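Local coordinates for protein PilX (Neisseria meningitidis, PDB 2OPE) that is a minor type IV pilin of the meningococcus, probably modulating the adhesion and aggregation that its pili confer on the bacteria, at residues Y86-W91 / K100-A105; K58-V63 / V79-T84. All blocks are in the same frame, centred on the assembly; numbering follows the deposited sequence.

Interaction 1. Residues Y86-W91 / K100-A105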
loop_
_atom_site.group_PDB
_atom_site.type_symbol
_atom_site.label_atom_id
_atom_site.label_comp_id
_atom_site.label_asym_id
_atom_site.label_seq_id
_atom_site.Cartn_x
_atom_site.Cartn_y
_atom_site.Cartn_z
ATOM N N TYR A 86 -12.018 2.865 12.329
ATOM C CA TYR A 86 -11.457 1.683 11.677
ATOM C C TYR A 86 -9.977 1.571 12.037
ATOM O O TYR A 86 -9.281 2.594 12.237
ATOM C CB TYR A 86 -11.714 1.730 10.157
ATOM C CG TYR A 86 -13.056 1.124 9.693
ATOM C CD1 TYR A 86 -14.131 0.961 10.551
ATOM C CD2 TYR A 86 -13.218 0.702 8.385
ATOM C CE1 TYR A 86 -15.338 0.386 10.093
ATOM C CE2 TYR A 86 -14.365 0.124 7.926
ATOM C CZ TYR A 86 -15.429 -0.038 8.755
ATOM O OH TYR A 86 -16.583 -0.620 8.226
ATOM N N THR A 87 -9.512 0.330 12.137
ATOM C CA THR A 87 -8.118 0.014 12.494
ATOM C C THR A 87 -7.350 -0.893 11.488
ATOM O O THR A 87 -6.141 -0.696 11.242
ATOM C CB THR A 87 -8.051 -0.693 13.869
ATOM O OG1 THR A 87 -8.963 -1.796 13.856
ATOM C CG2 THR A 87 -8.412 0.269 15.046
ATOM N N LEU A 88 -8.051 -1.887 10.938
ATOM C CA LEU A 88 -7.427 -2.876 10.087
ATOM C C LEU A 88 -6.754 -2.145 8.949
ATOM O O LEU A 88 -7.337 -1.223 8.371
ATOM C CB LEU A 88 -8.456 -3.888 9.533
ATOM C CG LEU A 88 -9.222 -4.786 10.523
ATOM C CD1 LEU A 88 -10.148 -5.777 9.854
ATOM C CD2 LEU A 88 -8.276 -5.481 11.509
ATOM N N SER A 89 -5.557 -2.606 8.593
ATOM C CA SER A 89 -4.780 -1.961 7.555
ATOM C C SER A 89 -4.134 -3.014 6.655
ATOM O O SER A 89 -4.355 -4.212 6.839
ATOM C CB SER A 89 -3.745 -1.033 8.182
ATOM O OG SER A 89 -4.392 -0.138 9.089
ATOM N N VAL A 90 -3.361 -2.560 5.663
ATOM C CA VAL A 90 -2.656 -3.444 4.740
ATOM C C VAL A 90 -1.323 -2.781 4.398
ATOM O O VAL A 90 -1.252 -1.527 4.360
ATOM C CB VAL A 90 -3.501 -3.628 3.463
ATOM C CG1 VAL A 90 -2.738 -4.288 2.357
ATOM C CG2 VAL A 90 -4.786 -4.407 3.786
ATOM N N TRP A 91 -0.263 -3.581 4.181
ATOM C CA TRP A 91 0.884 -3.067 3.427
ATOM C C TRP A 91 1.357 -4.117 2.435
ATOM O O TRP A 91 1.028 -5.301 2.565
ATOM C CB TRP A 91 2.034 -2.540 4.331
ATOM C CG TRP A 91 2.855 -3.627 4.997
ATOM C CD1 TRP A 91 2.550 -4.298 6.152
ATOM C CD2 TRP A 91 4.101 -4.191 4.521
ATOM N NE1 TRP A 91 3.536 -5.230 6.437
ATOM C CE2 TRP A 91 4.480 -5.203 5.437
ATOM C CE3 TRP A 91 4.902 -3.972 3.388
ATOM C CZ2 TRP A 91 5.643 -5.978 5.260
ATOM C CZ3 TRP A 91 6.048 -4.723 3.233
ATOM C CH2 TRP A 91 6.405 -5.720 4.159
ATOM N N LYS A 100 -2.001 -8.380 5.873
ATOM C CA LYS A 100 -3.179 -7.824 6.550
ATOM C C LYS A 100 -2.768 -7.447 7.969
ATOM O O LYS A 100 -2.242 -8.283 8.710
ATOM C CB LYS A 100 -4.316 -8.833 6.579
ATOM C CG LYS A 100 -5.121 -9.054 5.200
ATOM C CD LYS A 100 -6.480 -9.665 5.547
ATOM C CE LYS A 100 -7.297 -10.251 4.364
ATOM N NZ LYS A 100 -6.850 -9.551 3.169
ATOM N N CYS A 101 -3.004 -6.201 8.355
ATOM C CA CYS A 101 -2.511 -5.700 9.645
ATOM C C CYS A 101 -3.635 -5.340 10.549
ATOM O O CYS A 101 -4.708 -4.931 10.078
ATOM C CB CYS A 101 -1.634 -4.477 9.469
ATOM S SG CYS A 101 -0.334 -4.769 8.353
ATOM N N ARG A 102 -3.373 -5.495 11.853
ATOM C CA ARG A 102 -4.408 -5.311 12.877
ATOM C C ARG A 102 -4.556 -3.849 13.248
ATOM O O ARG A 102 -5.577 -3.477 13.804
ATOM C CB ARG A 102 -4.172 -6.188 14.110
ATOM C CG ARG A 102 -4.336 -7.720 13.865
ATOM C CD ARG A 102 -5.786 -8.180 13.582
ATOM N NE ARG A 102 -6.676 -7.906 14.719
ATOM C CZ ARG A 102 -7.993 -8.137 14.757
ATOM N NH1 ARG A 102 -8.644 -8.660 13.722
ATOM N NH2 ARG A 102 -8.673 -7.836 15.851
ATOM N N ASP A 103 -3.579 -3.020 12.863
ATOM C CA ASP A 103 -3.582 -1.563 13.161
ATOM C C ASP A 103 -2.686 -0.833 12.185
ATOM O O ASP A 103 -1.708 -1.417 11.704
ATOM C CB ASP A 103 -3.040 -1.303 14.547
ATOM C CG ASP A 103 -1.735 -2.037 14.798
ATOM O OD1 ASP A 103 -1.801 -3.212 15.194
ATOM O OD2 ASP A 103 -0.638 -1.471 14.568
ATOM N N ALA A 104 -2.999 0.445 11.936
ATOM C CA ALA A 104 -2.219 1.349 11.072
ATOM C C ALA A 104 -0.729 1.472 11.388
ATOM O O ALA A 104 0.076 1.531 10.472
ATOM C CB ALA A 104 -2.868 2.771 11.034
ATOM N N ALA A 105 -0.361 1.508 12.671
ATOM C CA ALA A 105 1.025 1.570 13.044
ATOM C C ALA A 105 1.792 0.400 12.454
ATOM O O ALA A 105 2.853 0.612 11.861
ATOM C CB ALA A 105 1.184 1.590 14.556
#
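Ser-89 and Cys-101 face each other as an antiparallel hydrogen-bonded pair: Ser-89 N donates to Cys-101 O (2.9 Å, 172° at the hydrogen), and Cys-101 N returns a bond to Ser-89 O (2.8 Å).

Ser-89 can be followed outward. Its CB lies 4.2 Å from Cys-101 CB and packs against Ala-104 CA at 4.0 Å. With OG anti to the carbonyl carbon (chi1 -53°), the hydroxyl turns back along its own segment, to the loop before the strand, and donates to Thr-87 O at 2.8 Å. OG also lies beside Ala-104 N, but the angle there is too poor for a hydrogen bond.

The pair belongs to the hairpin of strands 89-93 and 98-101 in the antiparallel sheet of the pilin head. Cys-101 forms the disulfide to Cys-120, linking this hairpin to the C-terminal edge strand; the same SG meets the edge of the Trp-91 ring, 3.7 Å from CD1, as a sulfur-aromatic contact. Beyond the hydrogen-bonded pair, Arg-102 bends at chi2 and chi3, laying one guanidinium face against Leu-88 CD2, which is 3.9 Å from NH1. Asp-103 N-caps helix 104-109, its OD2 hydrogen-bonded to Ser-106 OG.

Interaction 2. Residues K58-V63 / V79-T84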
loop_
_atom_site.group_PDB
_atom_site.type_symbol
_atom_site.label_atom_id
_atom_site.label_comp_id
_atom_site.label_asym_id
_atom_site.label_seq_id
_atom_site.Cartn_x
_atom_site.Cartn_y
_atom_site.Cartn_z
ATOM N N LYS A 58 -12.947 5.424 3.004
ATOM C CA LYS A 58 -12.521 4.907 4.300
ATOM C C LYS A 58 -11.018 4.802 4.516
ATOM O O LYS A 58 -10.573 4.809 5.665
ATOM C CB LYS A 58 -13.140 3.534 4.528
ATOM C CG LYS A 58 -14.629 3.543 4.463
ATOM C CD LYS A 58 -15.238 2.153 4.340
ATOM C CE LYS A 58 -16.747 2.287 4.178
ATOM N NZ LYS A 58 -17.413 3.006 5.346
ATOM N N TYR A 59 -10.253 4.683 3.419
ATOM C CA TYR A 59 -8.818 4.410 3.474
ATOM C C TYR A 59 -7.984 5.391 2.680
ATOM O O TYR A 59 -8.435 5.886 1.662
ATOM C CB TYR A 59 -8.542 3.018 2.938
ATOM C CG TYR A 59 -9.188 1.980 3.766
ATOM C CD1 TYR A 59 -10.402 1.386 3.376
ATOM C CD2 TYR A 59 -8.612 1.581 4.958
ATOM C CE1 TYR A 59 -11.011 0.416 4.143
ATOM C CE2 TYR A 59 -9.212 0.621 5.727
ATOM C CZ TYR A 59 -10.418 0.047 5.317
ATOM O OH TYR A 59 -10.984 -0.913 6.120
ATOM N N ASN A 60 -6.767 5.662 3.160
ATOM C CA ASN A 60 -5.718 6.308 2.344
ATOM C C ASN A 60 -4.615 5.332 1.901
ATOM O O ASN A 60 -4.157 4.508 2.671
ATOM C CB ASN A 60 -5.121 7.505 3.068
ATOM C CG ASN A 60 -6.137 8.625 3.264
ATOM O OD1 ASN A 60 -6.871 8.996 2.344
ATOM N ND2 ASN A 60 -6.224 9.121 4.471
ATOM N N VAL A 61 -4.216 5.403 0.640
ATOM C CA VAL A 61 -3.122 4.571 0.170
ATOM C C VAL A 61 -1.891 5.436 -0.193
ATOM O O VAL A 61 -2.010 6.484 -0.845
ATOM C CB VAL A 61 -3.606 3.640 -0.984
ATOM C CG1 VAL A 61 -2.460 2.887 -1.601
ATOM C CG2 VAL A 61 -4.646 2.663 -0.449
ATOM N N SER A 62 -0.703 5.024 0.266
ATOM C CA SER A 62 0.508 5.808 -0.035
ATOM C C SER A 62 1.636 4.846 -0.378
ATOM O O SER A 62 1.533 3.678 -0.021
ATOM C CB SER A 62 0.869 6.697 1.151
ATOM O OG SER A 62 0.900 5.914 2.345
ATOM N N VAL A 63 2.685 5.340 -1.056
ATOM C CA VAL A 63 3.849 4.538 -1.527
ATOM C C VAL A 63 5.128 5.052 -0.805
ATOM O O VAL A 63 5.288 6.255 -0.516
ATOM C CB VAL A 63 3.996 4.596 -3.116
ATOM C CG1 VAL A 63 4.205 6.048 -3.588
ATOM C CG2 VAL A 63 5.098 3.761 -3.631
ATOM N N VAL A 79 -4.162 2.548 4.942
ATOM C CA VAL A 79 -4.642 2.685 6.322
ATOM C C VAL A 79 -5.930 3.466 6.367
ATOM O O VAL A 79 -6.247 4.237 5.439
ATOM C CB VAL A 79 -3.571 3.326 7.250
ATOM C CG1 VAL A 79 -2.319 2.448 7.267
ATOM C CG2 VAL A 79 -3.257 4.831 6.859
ATOM N N PRO A 80 -6.709 3.252 7.428
ATOM C CA PRO A 80 -7.995 3.908 7.537
ATOM C C PRO A 80 -7.816 5.424 7.686
ATOM O O PRO A 80 -6.848 5.852 8.294
ATOM C CB PRO A 80 -8.566 3.308 8.827
ATOM C CG PRO A 80 -7.796 2.040 9.038
ATOM C CD PRO A 80 -6.459 2.310 8.536
ATOM N N LYS A 81 -8.727 6.206 7.113
ATOM C CA LYS A 81 -8.785 7.649 7.333
ATOM C C LYS A 81 -8.904 7.997 8.825
ATOM O O LYS A 81 -9.571 7.293 9.590
ATOM C CB LYS A 81 -9.977 8.249 6.581
ATOM C CG LYS A 81 -9.633 8.610 5.151
ATOM C CD LYS A 81 -10.835 8.618 4.234
ATOM C CE LYS A 81 -10.578 9.467 2.995
ATOM N NZ LYS A 81 -9.250 9.194 2.433
ATOM N N THR A 82 -8.282 9.113 9.201
ATOM C CA THR A 82 -8.186 9.561 10.581
ATOM C C THR A 82 -9.565 9.784 11.163
ATOM O O THR A 82 -10.375 10.511 10.582
ATOM C CB THR A 82 -7.354 10.880 10.689
ATOM O OG1 THR A 82 -5.958 10.569 10.558
ATOM C CG2 THR A 82 -7.565 11.559 12.033
ATOM N N GLY A 83 -9.819 9.118 12.296
ATOM C CA GLY A 83 -10.937 9.449 13.188
ATOM C C GLY A 83 -12.209 8.689 12.889
ATOM O O GLY A 83 -13.288 9.087 13.324
ATOM N N THR A 84 -12.079 7.590 12.154
ATOM C CA THR A 84 -13.237 6.845 11.673
ATOM C C THR A 84 -13.576 5.582 12.455
ATOM O O THR A 84 -14.593 4.937 12.163
ATOM C CB THR A 84 -13.068 6.436 10.218
ATOM O OG1 THR A 84 -12.090 5.389 10.123
ATOM C CG2 THR A 84 -12.642 7.627 9.382
#
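This is the open end of a beta hairpin, where edge strand 59-65 starts and strand 74-80 finishes, and backbone bonds carry it. Asn-60 and Val-79 form an antiparallel hydrogen-bonded pair: Asn-60 N donates to Val-79 O at 2.7 Å, and Val-79 N donates to Asn-60 O at 3.0 Å. One step on, Lys-81 N reaches Lys-58 O at 2.7 Å, extending the pairing past the end of strand 74-80.

Between these bonds lies the non-hydrogen-bonded pair Tyr-59 and Pro-80, drawn in to 4.2 Å between CA atoms. CG of Tyr-59 is anti to its carbonyl carbon (chi1 -63°), which carries the ring across Pro-80 at a slant: CD2 lies 3.5 Å from Pro-80 CA, and CE2 lies 3.9 Å from Pro-80 CG.

In the type IV pilin fold such a sheet packs on the long N-terminal helix, and here Tyr-59 touches Tyr-8 and Leu-12 of helix 5-28. Val-79 instead meets Ala-104 and Ala-107 of helix 104-109. Lys-81 crosses Asn-60 at about a right angle, Lys-81 CG lying 3.5 Å from Asn-60 ND2; the position of the Lys-81 ammonium group is doubtful. After Lys-81 the chain makes a type II turn to Thr-84, with Gly-83 at positive phi (92°) and Thr-84 OG1 donating to Lys-81 O.

In the fold
From the N terminus, the chain first runs through helix 5-28, then reaches segment 58-63. Interaction 2 closes a loop of 15 residues when the end of strand 74-80, in segment 79-84, comes back beside segment 58-63. Interaction 1 opens only afterwards, at 86-91, and closes after eight residues at 100-105, so the two loops stand in series, neither nested nor crossed. Strands 74-80 and 89-93 are neighbours, which makes the two hairpins adjoining parts of one antiparallel sheet, with contact centres 10 Å apart. Pro-80 packs at their seam: its CD is 3.3 Å from Ser-89 OG. Helix 5-28 touches both contacts, whereas helix 104-109 begins within interaction 1 and also meets Val-79 of interaction 2.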